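Local atomic coordinates of formiminoglutamase (Trypanosoma cruzi, PDB entry 4MYK), a protein that hydrolyses N-formimino-L-glutamate to L-glutamate and formamide at a binuclear manganese centre of the arginase type. Residues Phe59-Phe62 and Leu63-Gly67; Asn70-Glu73 and Leu74-Asp77; Ala91-Leu94 and Glu95-His98; Leu208-Val211 and Arg212-Ala216. The protein carries 1 engineered substitution. All blocks are in the same frame, centred on the assembly; numbering follows the deposited sequence.

Contact 1: Phe59-Phe62 and Leu63-Gly67; sequences FRFF and LQRLG
Phe61 and Arg65 meet face to face where helix 55-63 runs out. The guanidinium of Arg65 lies flat on one face of the phenyl ring, planes 6° apart, with Arg65 CZ 3.3 Å from Phe61 CZ, a cation-pi stack. Phe61 is brought there by its first torsion, which sets CG anti to the backbone N (chi1 -174°) and puts the ring under the guanidinium, with NH1 over its centre. Arg65 NH1 also bonds to Phe61 O, which lies near the guanidinium plane; the modelled 2.5 Å is very short and its exact length doubtful. Face and edge contacts together probably limit the group's rotation.

Gln64 bends back at chi2 (-65°) and closes on the turn before. Its NE2 reaches Arg60 O at 2.7 Å, while Gln64 N comes to that oxygen at 3.3 Å from the opposite face of the carbonyl plane. Along the backbone, Leu63 N keeps a regular helical bond to Phe59 O, Arg65 N turns onto Phe62 O at 2.9 Å, and Leu66 CD1 packs on Phe62 CB at 3.8 Å.

Further out, Phe62 is pressed against helix 290-306 and meets Tyr289 edge-to-face, whereas Arg60 reaches away to Asp85 and Asp88. The last carbonyls of the helix are thus taken by side-chain donors as well as backbone N-H groups, and a positive guanidinium near this C-terminal end would probably suit the helix dipole.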
# COMPACT_ATOMS: atom_id res chain seq x y z
N PHE A 59 -9.42 0.83 -19.38
CA PHE A 59 -9.75 -0.56 -19.17
C PHE A 59 -9.46 -1.36 -20.44
O PHE A 59 -8.83 -2.42 -20.38
CB PHE A 59 -11.21 -0.70 -18.78
CG PHE A 59 -11.62 -2.11 -18.47
CD1 PHE A 59 -12.00 -2.98 -19.48
CD2 PHE A 59 -11.64 -2.57 -17.17
CE1 PHE A 59 -12.37 -4.27 -19.20
CE2 PHE A 59 -12.00 -3.85 -16.88
CZ PHE A 59 -12.37 -4.70 -17.89
N ARG A 60 -9.92 -0.85 -21.59
CA ARG A 60 -9.74 -1.54 -22.88
C ARG A 60 -8.28 -1.69 -23.27
O ARG A 60 -7.89 -2.70 -23.86
CB ARG A 60 -10.48 -0.83 -24.02
CG ARG A 60 -11.96 -1.13 -24.04
CD ARG A 60 -12.66 -0.60 -25.28
NE ARG A 60 -14.06 -1.00 -25.24
CZ ARG A 60 -15.05 -0.22 -24.82
NH1 ARG A 60 -14.79 1.02 -24.44
NH2 ARG A 60 -16.29 -0.68 -24.79
N PHE A 61 -7.49 -0.69 -22.92
CA PHE A 61 -6.07 -0.74 -23.21
C PHE A 61 -5.45 -1.98 -22.59
O PHE A 61 -4.77 -2.75 -23.28
CB PHE A 61 -5.35 0.51 -22.69
CG PHE A 61 -3.91 0.58 -23.09
CD1 PHE A 61 -2.92 0.03 -22.28
CD2 PHE A 61 -3.53 1.17 -24.28
CE1 PHE A 61 -1.60 0.09 -22.65
CE2 PHE A 61 -2.20 1.23 -24.66
CZ PHE A 61 -1.24 0.69 -23.84
N PHE A 62 -5.69 -2.18 -21.30
CA PHE A 62 -5.09 -3.30 -20.60
C PHE A 62 -5.82 -4.60 -20.88
O PHE A 62 -5.25 -5.68 -20.77
CB PHE A 62 -4.91 -2.99 -19.10
CG PHE A 62 -3.87 -1.94 -18.85
CD1 PHE A 62 -2.52 -2.28 -18.76
CD2 PHE A 62 -4.21 -0.59 -18.77
CE1 PHE A 62 -1.55 -1.31 -18.57
CE2 PHE A 62 -3.24 0.39 -18.59
CZ PHE A 62 -1.91 0.03 -18.49
N LEU A 63 -7.08 -4.48 -21.28
CA LEU A 63 -7.86 -5.65 -21.69
C LEU A 63 -7.15 -6.41 -22.80
O LEU A 63 -7.19 -7.65 -22.85
CB LEU A 63 -9.25 -5.23 -22.17
CG LEU A 63 -10.13 -6.39 -22.65
CD1 LEU A 63 -10.55 -7.32 -21.50
CD2 LEU A 63 -11.35 -5.86 -23.38
N GLN A 64 -6.51 -5.66 -23.70
CA GLN A 64 -5.84 -6.27 -24.85
C GLN A 64 -4.56 -6.98 -24.43
O GLN A 64 -3.95 -7.66 -25.24
CB GLN A 64 -5.48 -5.24 -25.93
CG GLN A 64 -6.47 -4.11 -26.12
CD GLN A 64 -7.81 -4.59 -26.62
OE1 GLN A 64 -7.89 -5.43 -27.52
NE2 GLN A 64 -8.88 -4.03 -26.05
N ARG A 65 -4.17 -6.83 -23.16
CA ARG A 65 -2.83 -7.21 -22.73
C ARG A 65 -2.72 -8.17 -21.55
O ARG A 65 -1.68 -8.79 -21.35
CB ARG A 65 -2.04 -5.96 -22.39
CG ARG A 65 -1.86 -5.03 -23.55
CD ARG A 65 -1.31 -3.68 -23.12
NE ARG A 65 -0.84 -2.93 -24.28
CZ ARG A 65 -1.64 -2.32 -25.14
NH1 ARG A 65 -2.95 -2.36 -24.98
NH2 ARG A 65 -1.12 -1.66 -26.18
N LEU A 66 -3.76 -8.30 -20.74
CA LEU A 66 -3.60 -8.98 -19.46
C LEU A 66 -4.41 -10.26 -19.34
O LEU A 66 -5.37 -10.48 -20.08
CB LEU A 66 -3.96 -8.04 -18.30
CG LEU A 66 -3.27 -6.68 -18.26
CD1 LEU A 66 -3.66 -5.94 -17.01
CD2 LEU A 66 -1.77 -6.86 -18.34
N GLY A 67 -4.01 -11.11 -18.40
CA GLY A 67 -4.82 -12.21 -17.90
C GLY A 67 -4.70 -13.56 -18.59
O GLY A 67 -5.46 -13.86 -19.50

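Contact 2: Asn70-Glu73 and Leu74-Asp77; sequences NNLE and LNVD
Asn71 faces Val76 across a short antiparallel beta hairpin, strands 70-71 and 76-77, which carries a G1 beta bulge where Asn75 and Val76 both lie opposite Asn71. Asn75, with positive phi (53°), takes the bulge position.

The backbone bonds come first. Asn71 N bonds to Val76 O at 3.0 Å, and Val76 N returns the bond to Asn71 O at the same length.

Side-chain to backbone bonding closes the turn. With CG anti to the backbone N (chi1 -177°), the Asn71 amide swings over the turn, and its OD1 accepts from Leu74 N at 2.8 Å, the donor lying above the plane of the amide carbonyl. A weak bond from Glu73 N to the same oxygen gives an Asx turn; one oxygen thus takes two successive N-H groups, the Glu73 one weakly. The other end of the amide, ND2, is fixed by Tyr300 OH.

Among the van der Waals contacts, Leu74 sets its CG 3.6 Å from Asn71 OD1, and beyond it the leucine packs with Val76 on Phe266 and Leu304. On the other face of the hairpin the Asn70 amide and Asp77 carboxylate lie stacked, 18° apart, and Asp77 OD1 is bonded to Ser79.

The turn also projects outward: Glu73 binds Ser209 and the backbone N of Gly187 of a second subunit, putting the hairpin at the trimer interface. Within the turn itself, Leu72 CD2 touches Asn75 OD1 at 3.3 Å.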
# COMPACT_ATOMS: atom_id res chain seq x y z
N ASN A 70 -5.52 -19.67 -18.97
CA ASN A 70 -5.32 -20.78 -18.05
C ASN A 70 -4.44 -20.36 -16.89
O ASN A 70 -3.26 -20.08 -17.07
CB ASN A 70 -4.74 -21.99 -18.74
CG ASN A 70 -4.84 -23.25 -17.90
OD1 ASN A 70 -5.44 -23.25 -16.82
ND2 ASN A 70 -4.28 -24.34 -18.41
N ASN A 71 -5.05 -20.32 -15.71
CA ASN A 71 -4.37 -19.88 -14.50
C ASN A 71 -4.06 -21.10 -13.65
O ASN A 71 -4.96 -21.75 -13.12
CB ASN A 71 -5.26 -18.91 -13.73
CG ASN A 71 -4.59 -18.36 -12.48
OD1 ASN A 71 -3.99 -19.10 -11.70
ND2 ASN A 71 -4.69 -17.05 -12.29
N LEU A 72 -2.78 -21.42 -13.52
CA LEU A 72 -2.39 -22.64 -12.85
C LEU A 72 -2.18 -22.45 -11.37
O LEU A 72 -1.92 -23.40 -10.64
CB LEU A 72 -1.15 -23.23 -13.49
CG LEU A 72 -1.56 -24.08 -14.69
CD1 LEU A 72 -0.58 -23.88 -15.83
CD2 LEU A 72 -1.72 -25.55 -14.30
N GLU A 73 -2.30 -21.21 -10.92
CA GLU A 73 -2.26 -20.94 -9.50
C GLU A 73 -3.63 -21.20 -8.90
O GLU A 73 -3.75 -21.76 -7.81
CB GLU A 73 -1.83 -19.51 -9.23
CG GLU A 73 -1.63 -19.21 -7.77
CD GLU A 73 -1.26 -17.79 -7.53
OE1 GLU A 73 -0.98 -17.07 -8.51
OE2 GLU A 73 -1.25 -17.38 -6.36
N LEU A 74 -4.68 -20.78 -9.61
CA LEU A 74 -6.05 -21.05 -9.21
C LEU A 74 -6.52 -22.35 -9.85
O LEU A 74 -7.54 -22.90 -9.47
CB LEU A 74 -6.97 -19.92 -9.64
CG LEU A 74 -6.49 -18.52 -9.21
CD1 LEU A 74 -7.59 -17.50 -9.46
CD2 LEU A 74 -6.02 -18.51 -7.74
N ASN A 75 -5.75 -22.82 -10.83
CA ASN A 75 -6.08 -24.01 -11.60
C ASN A 75 -7.48 -23.93 -12.19
O ASN A 75 -8.31 -24.80 -11.98
CB ASN A 75 -5.87 -25.30 -10.80
CG ASN A 75 -4.39 -25.66 -10.67
OD1 ASN A 75 -3.68 -25.77 -11.67
ND2 ASN A 75 -3.93 -25.84 -9.43
N VAL A 76 -7.71 -22.84 -12.92
CA VAL A 76 -8.95 -22.66 -13.67
C VAL A 76 -8.59 -22.28 -15.10
O VAL A 76 -7.81 -21.36 -15.33
CB VAL A 76 -9.85 -21.56 -13.04
CG1 VAL A 76 -11.00 -21.22 -13.95
CG2 VAL A 76 -10.36 -22.00 -11.68
N ASP A 77 -9.13 -23.03 -16.06
CA ASP A 77 -8.93 -22.73 -17.46
C ASP A 77 -10.20 -22.11 -18.00
O ASP A 77 -11.26 -22.73 -17.97
CB ASP A 77 -8.60 -24.01 -18.22
CG ASP A 77 -8.28 -23.76 -19.69
OD1 ASP A 77 -8.25 -22.58 -20.11
OD2 ASP A 77 -8.05 -24.74 -20.43

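Contact 3: Ala91-Leu94 and Glu95-His98; sequences ASTL and EEAH
Ala91 packs its methyl against the first turn of helix 94-110, for which Thr93 is the N-cap; the four residues 91-94 lead from strand 83-88 into that helix. Ala91 CB sits 3.7 Å from Ala97 CB and also rests against Glu96 CG, so the incoming chain lies close against the turn that follows it. Its backbone N makes a weak bond to Tyr39 OH, and the same tyrosine packs against Leu94 and Ala97.

Ser92 donates from OG to Glu96 OE1 across 3.1 Å, meeting the carboxylate oxygen nearly end-on to its C-O bond. The glutamate arrives fully stretched, CG anti to the backbone N and the chain extended beyond, which carries the acid back alongside the approaching loop. A negative group beside the N-terminal end of a helix would be expected to interact favourably with its dipole.

Thr93 turns OG1 back over the helix start, between its own N and carbonyl carbon (chi1 63°), and there accepts a weak capping bond of 3.4 Å from Glu96 N. Its side chain crosses that of Glu96 at about a right angle, with OG1 3.1 Å from Glu96 CB. The backbone bond from Ala97 N to Thr93 O, 3.1 Å, begins the helical pattern.

Leu94 crosses the His98 side chain at a slant, its CG 4.0 Å from His98 CD2, and the His98 side chain touches Asp123, next to the manganese ligand Asn122. On the outer side Glu95 folds at chi2 (73°), bringing Glu95 OE2 to 3.6 Å from Leu94 CB.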
# COMPACT_ATOMS: atom_id res chain seq x y z
N ALA A 91 -24.59 8.82 -26.73
CA ALA A 91 -25.87 9.51 -26.89
C ALA A 91 -25.70 11.03 -26.84
O ALA A 91 -24.78 11.54 -26.21
CB ALA A 91 -26.85 9.04 -25.83
N SER A 92 -26.61 11.74 -27.50
CA SER A 92 -26.54 13.20 -27.56
C SER A 92 -26.79 13.86 -26.19
O SER A 92 -26.21 14.90 -25.88
CB SER A 92 -27.51 13.75 -28.61
OG SER A 92 -28.85 13.71 -28.16
N THR A 93 -27.68 13.27 -25.39
CA THR A 93 -27.95 13.76 -24.05
C THR A 93 -27.65 12.68 -23.04
O THR A 93 -27.58 11.50 -23.38
CB THR A 93 -29.43 14.20 -23.85
OG1 THR A 93 -30.29 13.07 -24.01
CG2 THR A 93 -29.82 15.30 -24.83
N LEU A 94 -27.50 13.08 -21.79
CA LEU A 94 -27.10 12.16 -20.72
C LEU A 94 -28.19 11.15 -20.34
O LEU A 94 -27.93 9.96 -20.17
CB LEU A 94 -26.68 12.96 -19.50
CG LEU A 94 -25.93 12.14 -18.47
CD1 LEU A 94 -24.57 11.72 -19.04
CD2 LEU A 94 -25.78 12.97 -17.22
N GLU A 95 -29.41 11.66 -20.19
CA GLU A 95 -30.55 10.82 -19.86
C GLU A 95 -30.81 9.83 -20.98
O GLU A 95 -31.25 8.71 -20.73
CB GLU A 95 -31.78 11.70 -19.63
CG GLU A 95 -31.56 12.81 -18.61
CD GLU A 95 -30.69 13.94 -19.14
OE1 GLU A 95 -30.93 14.40 -20.28
OE2 GLU A 95 -29.76 14.38 -18.42
N GLU A 96 -30.54 10.22 -22.21
CA GLU A 96 -30.68 9.29 -23.32
C GLU A 96 -29.61 8.20 -23.23
O GLU A 96 -29.88 7.03 -23.51
CB GLU A 96 -30.59 10.03 -24.66
CG GLU A 96 -30.73 9.14 -25.87
CD GLU A 96 -30.59 9.93 -27.15
OE1 GLU A 96 -30.14 11.10 -27.08
OE2 GLU A 96 -30.94 9.39 -28.23
N ALA A 97 -28.39 8.58 -22.84
CA ALA A 97 -27.32 7.61 -22.64
C ALA A 97 -27.71 6.61 -21.55
O ALA A 97 -27.36 5.44 -21.62
CB ALA A 97 -26.03 8.31 -22.27
N HIS A 98 -28.44 7.09 -20.56
CA HIS A 98 -28.96 6.22 -19.52
C HIS A 98 -29.98 5.24 -20.06
O HIS A 98 -30.02 4.08 -19.66
CB HIS A 98 -29.62 7.06 -18.43
CG HIS A 98 -28.64 7.66 -17.48
ND1 HIS A 98 -28.57 7.27 -16.16
CD2 HIS A 98 -27.67 8.58 -17.66
CE1 HIS A 98 -27.60 7.94 -15.56
NE2 HIS A 98 -27.04 8.74 -16.45

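Contact 4: Leu208-Val211 and Arg212-Ala216; sequences LSEV and RKKGA
Leu208 and Arg212 lie side by side along helix 208-214, the leucine buried and the arginine at the surface, Leu208 CD1 touching the aliphatic part of the arginine at CG, 3.8 Å away. This is the close-packed part of the contact. The backbone here is regular, Arg212 N meeting Leu208 O at 2.8 Å. Leu208 continues inward onto Val254 and Leu256, while Arg212, bent at chi2 and chi3 (54°), turns its guanidinium away to a salt bridge with Glu260. Further along, Val211 has CG1 anti to its backbone N, which places this methyl 3.9 Å from the CB of Ala216, the first residue of helix 216-227. Gly215 makes the turn between them: its positive phi takes the chain out of the helix, its N gives a weak bond to Val211 O, and it serves as N-cap to helix 216-227.

The outer flank is looser. Glu210 and Lys214 run alongside each other in the same direction, but their salt bridge is long, OE2 to NZ 3.6 Å; Lys214 NZ has its main partner in Asp222. Lys213, kinked at chi3 and chi4, folds back over the chain until its NZ is 3.7 Å from Glu210 CB; the charged ends, Lys213 NZ and Glu210 OE1, stay 5.4 Å apart. Ser209 looks outward to a neighbouring subunit, where its hydroxyl meets Glu73.

The backbone bonds and apolar contacts probably do most of the holding, while the Glu210 carboxylate adds a weaker attraction for a lysine paired chiefly with Asp222.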
# COMPACT_ATOMS: atom_id res chain seq x y z
N LEU A 208 -16.80 -1.75 6.23
CA LEU A 208 -15.46 -2.23 5.92
C LEU A 208 -14.88 -3.08 7.07
O LEU A 208 -14.43 -4.21 6.86
CB LEU A 208 -14.54 -1.05 5.59
CG LEU A 208 -13.08 -1.36 5.23
CD1 LEU A 208 -13.00 -2.29 4.03
CD2 LEU A 208 -12.31 -0.08 4.98
N SER A 209 -14.91 -2.53 8.29
CA SER A 209 -14.35 -3.18 9.46
C SER A 209 -14.87 -4.61 9.66
O SER A 209 -14.13 -5.50 10.08
CB SER A 209 -14.57 -2.33 10.72
OG SER A 209 -15.94 -2.09 10.95
N GLU A 210 -16.13 -4.83 9.33
CA GLU A 210 -16.72 -6.16 9.49
C GLU A 210 -16.36 -7.09 8.33
O GLU A 210 -16.10 -8.29 8.54
CB GLU A 210 -18.23 -6.06 9.72
CG GLU A 210 -19.09 -6.43 8.54
CD GLU A 210 -20.57 -6.37 8.89
OE1 GLU A 210 -21.02 -5.31 9.41
OE2 GLU A 210 -21.28 -7.37 8.63
N VAL A 211 -16.32 -6.55 7.11
CA VAL A 211 -15.81 -7.31 5.96
C VAL A 211 -14.39 -7.81 6.26
O VAL A 211 -14.05 -8.97 6.04
CB VAL A 211 -15.80 -6.46 4.67
CG1 VAL A 211 -15.08 -7.18 3.54
CG2 VAL A 211 -17.21 -6.08 4.25
N ARG A 212 -13.57 -6.90 6.78
CA ARG A 212 -12.19 -7.21 7.11
C ARG A 212 -12.14 -8.19 8.27
O ARG A 212 -11.27 -9.07 8.30
CB ARG A 212 -11.43 -5.93 7.44
CG ARG A 212 -11.42 -4.89 6.33
CD ARG A 212 -10.06 -4.21 6.32
NE ARG A 212 -9.05 -5.25 6.22
CZ ARG A 212 -8.44 -5.59 5.09
NH1 ARG A 212 -8.70 -4.92 3.96
NH2 ARG A 212 -7.54 -6.58 5.10
N LYS A 213 -13.07 -8.04 9.22
CA LYS A 213 -13.16 -8.93 10.37
C LYS A 213 -13.42 -10.38 9.95
O LYS A 213 -12.75 -11.30 10.43
CB LYS A 213 -14.27 -8.46 11.31
CG LYS A 213 -14.09 -8.83 12.77
CD LYS A 213 -15.42 -8.65 13.51
CE LYS A 213 -16.16 -7.37 13.04
NZ LYS A 213 -17.66 -7.48 13.04
N LYS A 214 -14.38 -10.56 9.04
CA LYS A 214 -14.78 -11.90 8.57
C LYS A 214 -13.89 -12.48 7.48
O LYS A 214 -13.85 -13.69 7.30
CB LYS A 214 -16.20 -11.88 8.02
CG LYS A 214 -17.26 -11.37 8.97
CD LYS A 214 -18.63 -11.62 8.37
CE LYS A 214 -19.70 -10.79 9.04
NZ LYS A 214 -21.00 -10.98 8.35
N GLY A 215 -13.20 -11.63 6.73
CA GLY A 215 -12.58 -12.04 5.49
C GLY A 215 -13.51 -11.58 4.39
O GLY A 215 -14.72 -11.77 4.49
N ALA A 216 -12.96 -10.96 3.36
CA ALA A 216 -13.79 -10.32 2.34
C ALA A 216 -14.68 -11.31 1.61
O ALA A 216 -15.87 -11.07 1.40
CB ALA A 216 -12.92 -9.56 1.35

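Contacts 1 and 2 adjoin in sequence, their centres 19 Å apart, and both lean on helix 290-306. Contact 3 comes next along the chain; Arg60 of contact 1 reaches Asp85 and Asp88 on the strand that leads to it, although the two contacts stay about 13 Å apart at their nearest atoms. Contacts 2 and 4 are 26 Å apart between centres within one chain, yet their surfaces meet between subunits, Glu73 of one facing Ser209 of the next. Contacts 3 and 4, on opposite sides of the chain's centre, approach the active site most: the His98 side chain lies about 13 Å and that of Leu208 about 12 Å from a manganese ion.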